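Local coordinates for telomere length regulator taz1 (Schizosaccharomyces pombe, PDB 4ZMI), which binds double-stranded telomeric DNA, regulates telomere length and is required for repression of telomere-adjacent genes and for normal meiosis or sporulation, at residues 97-102 and 226-231. Numbering follows the deposited sequence.
Sequences PLKSIQ and LEFKNV
Phe228 meets helix 95-107 with two parts of its ring. Over one face lies the amide oxygen of Gln102, OE1 standing 3.3 Å above the ring plane and displaced toward the rim, while the amide and ring planes are turned 57° apart. Gln102 carries CG anti to its own backbone N, and its chain runs extended beyond CG until the amide reaches the ring; NE2 is tied to the carbonyl of Ile76, which helps fix the rotation of the group. At the ring edge, near its plane and not over a face, sits the ammonium of Lys99, with NZ 3.0 Å from CE2 of Phe228; its cation-pi partner is Phe78. A weak bond, 3.3 Å, links the same NZ to O of Phe228. With the ring cut back to an alanine, the Gln102 amide would probably lose the face beneath it, and a gap is likely to open beside helix 118-130, at Ile123 and Ala127. Lys229 follows, its CG 3.9 Å from CB of Lys99 where the backbones come closest; its own ammonium turns to a salt bridge with Glu23, to which Ser100 OG makes a weak hydrogen bond. At Val231 the chain has left the helix, and its carbonyl O accepts a hydrogen bond of 2.9 Å from NZ of Lys99, the donor tilted 34° from the carbonyl plane. Lys99, bent at chi2 (-91°), thus reaches across to two carbonyls at the C-terminal end of helix 214-229, where the helix dipole would probably favour its charge, and joins helices distant in sequence within the helical domain of Taz1, which sequence families place with the telomere repeat binding factors.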
loop_
_atom_site.group_PDB
_atom_site.type_symbol
_atom_site.label_atom_id
_atom_site.label_comp_id
_atom_site.label_asym_id
_atom_site.label_seq_id
_atom_site.Cartn_x
_atom_site.Cartn_y
_atom_site.Cartn_z
ATOM N N PRO A 97 -9.503 1.650 12.938
ATOM C CA PRO A 97 -8.083 1.884 13.231
ATOM C C PRO A 97 -7.138 1.109 12.316
ATOM O O PRO A 97 -5.986 1.508 12.195
ATOM C CB PRO A 97 -7.939 1.380 14.669
ATOM C CG PRO A 97 -8.972 0.345 14.786
ATOM C CD PRO A 97 -10.146 0.890 14.022
ATOM N N LEU A 98 -7.597 0.020 11.703
ATOM C CA LEU A 98 -6.743 -0.707 10.771
ATOM C C LEU A 98 -6.422 0.194 9.581
ATOM O O LEU A 98 -5.279 0.271 9.152
ATOM C CB LEU A 98 -7.386 -2.019 10.319
ATOM C CG LEU A 98 -7.266 -3.169 11.347
ATOM C CD1 LEU A 98 -8.167 -4.325 10.990
ATOM C CD2 LEU A 98 -5.821 -3.662 11.499
ATOM N N LYS A 99 -7.430 0.896 9.077
ATOM C CA LYS A 99 -7.239 1.823 7.956
ATOM C C LYS A 99 -6.200 2.876 8.291
ATOM O O LYS A 99 -5.416 3.266 7.432
ATOM C CB LYS A 99 -8.537 2.519 7.600
ATOM C CG LYS A 99 -9.662 1.581 7.260
ATOM C CD LYS A 99 -9.715 1.279 5.780
ATOM C CE LYS A 99 -10.947 0.440 5.486
ATOM N NZ LYS A 99 -11.084 0.130 4.047
ATOM N N SER A 100 -6.184 3.325 9.543
ATOM C CA SER A 100 -5.201 4.308 9.970
ATOM C C SER A 100 -3.786 3.746 9.910
ATOM O O SER A 100 -2.889 4.388 9.373
ATOM C CB SER A 100 -5.504 4.825 11.379
ATOM O OG SER A 100 -6.716 5.565 11.405
ATOM N N ILE A 101 -3.585 2.553 10.459
ATOM C CA ILE A 101 -2.261 1.925 10.452
ATOM C C ILE A 101 -1.754 1.741 9.009
ATOM O O ILE A 101 -0.593 2.025 8.688
ATOM C CB ILE A 101 -2.296 0.548 11.165
ATOM C CG1 ILE A 101 -2.740 0.710 12.617
ATOM C CG2 ILE A 101 -0.938 -0.124 11.112
ATOM C CD1 ILE A 101 -3.647 -0.400 13.089
ATOM N N GLN A 102 -2.633 1.277 8.137
ATOM C CA GLN A 102 -2.257 1.058 6.749
ATOM C C GLN A 102 -1.856 2.386 6.060
ATOM O O GLN A 102 -0.884 2.432 5.301
ATOM C CB GLN A 102 -3.406 0.368 6.024
ATOM C CG GLN A 102 -3.182 0.109 4.558
ATOM C CD GLN A 102 -4.451 -0.322 3.863
ATOM O OE1 GLN A 102 -5.377 0.470 3.706
ATOM N NE2 GLN A 102 -4.514 -1.590 3.462
ATOM N N LEU A 226 -6.884 8.239 1.471
ATOM C CA LEU A 226 -7.981 8.900 2.167
ATOM C C LEU A 226 -9.334 8.328 1.762
ATOM O O LEU A 226 -10.159 8.051 2.628
ATOM C CB LEU A 226 -7.951 10.410 1.935
ATOM C CG LEU A 226 -6.951 11.218 2.762
ATOM C CD1 LEU A 226 -6.884 12.652 2.266
ATOM C CD2 LEU A 226 -7.320 11.184 4.224
ATOM N N GLU A 227 -9.563 8.157 0.457
ATOM C CA GLU A 227 -10.761 7.468 -0.037
ATOM C C GLU A 227 -10.894 6.101 0.615
ATOM O O GLU A 227 -11.964 5.732 1.095
ATOM C CB GLU A 227 -10.694 7.227 -1.543
ATOM C CG GLU A 227 -10.378 8.418 -2.406
ATOM C CD GLU A 227 -10.307 8.033 -3.869
ATOM O OE1 GLU A 227 -11.133 7.204 -4.311
ATOM O OE2 GLU A 227 -9.413 8.545 -4.569
ATOM N N PHE A 228 -9.797 5.343 0.589
ATOM C CA PHE A 228 -9.728 4.021 1.206
ATOM C C PHE A 228 -10.209 4.146 2.653
ATOM O O PHE A 228 -11.014 3.340 3.112
ATOM C CB PHE A 228 -8.281 3.498 1.135
ATOM C CG PHE A 228 -8.133 1.985 1.236
ATOM C CD1 PHE A 228 -7.016 1.360 0.694
ATOM C CD2 PHE A 228 -9.072 1.192 1.884
ATOM C CE1 PHE A 228 -6.843 -0.015 0.781
ATOM C CE2 PHE A 228 -8.897 -0.200 1.975
ATOM C CZ PHE A 228 -7.784 -0.791 1.428
ATOM N N LYS A 229 -9.754 5.191 3.343
ATOM C CA LYS A 229 -10.015 5.365 4.778
ATOM C C LYS A 229 -11.486 5.614 5.143
ATOM O O LYS A 229 -11.871 5.465 6.303
ATOM C CB LYS A 229 -9.117 6.460 5.378
ATOM C CG LYS A 229 -8.845 6.297 6.880
ATOM C CD LYS A 229 -7.792 7.275 7.409
ATOM C CE LYS A 229 -8.359 8.673 7.632
ATOM N NZ LYS A 229 -7.387 9.556 8.340
ATOM N N ASN A 230 -12.310 5.994 4.172
ATOM C CA ASN A 230 -13.743 6.069 4.443
ATOM C C ASN A 230 -14.571 5.067 3.624
ATOM O O ASN A 230 -15.722 5.321 3.280
ATOM C CB ASN A 230 -14.278 7.509 4.352
ATOM C CG ASN A 230 -14.157 8.099 2.963
ATOM O OD1 ASN A 230 -13.444 7.573 2.114
ATOM N ND2 ASN A 230 -14.851 9.209 2.727
ATOM N N VAL A 231 -13.967 3.916 3.337
ATOM C CA VAL A 231 -14.653 2.807 2.678
ATOM C C VAL A 231 -14.755 1.604 3.628
ATOM O O VAL A 231 -13.782 1.255 4.291
ATOM C CB VAL A 231 -13.909 2.387 1.399
ATOM C CG1 VAL A 231 -14.400 1.036 0.902
ATOM C CG2 VAL A 231 -14.076 3.436 0.332
#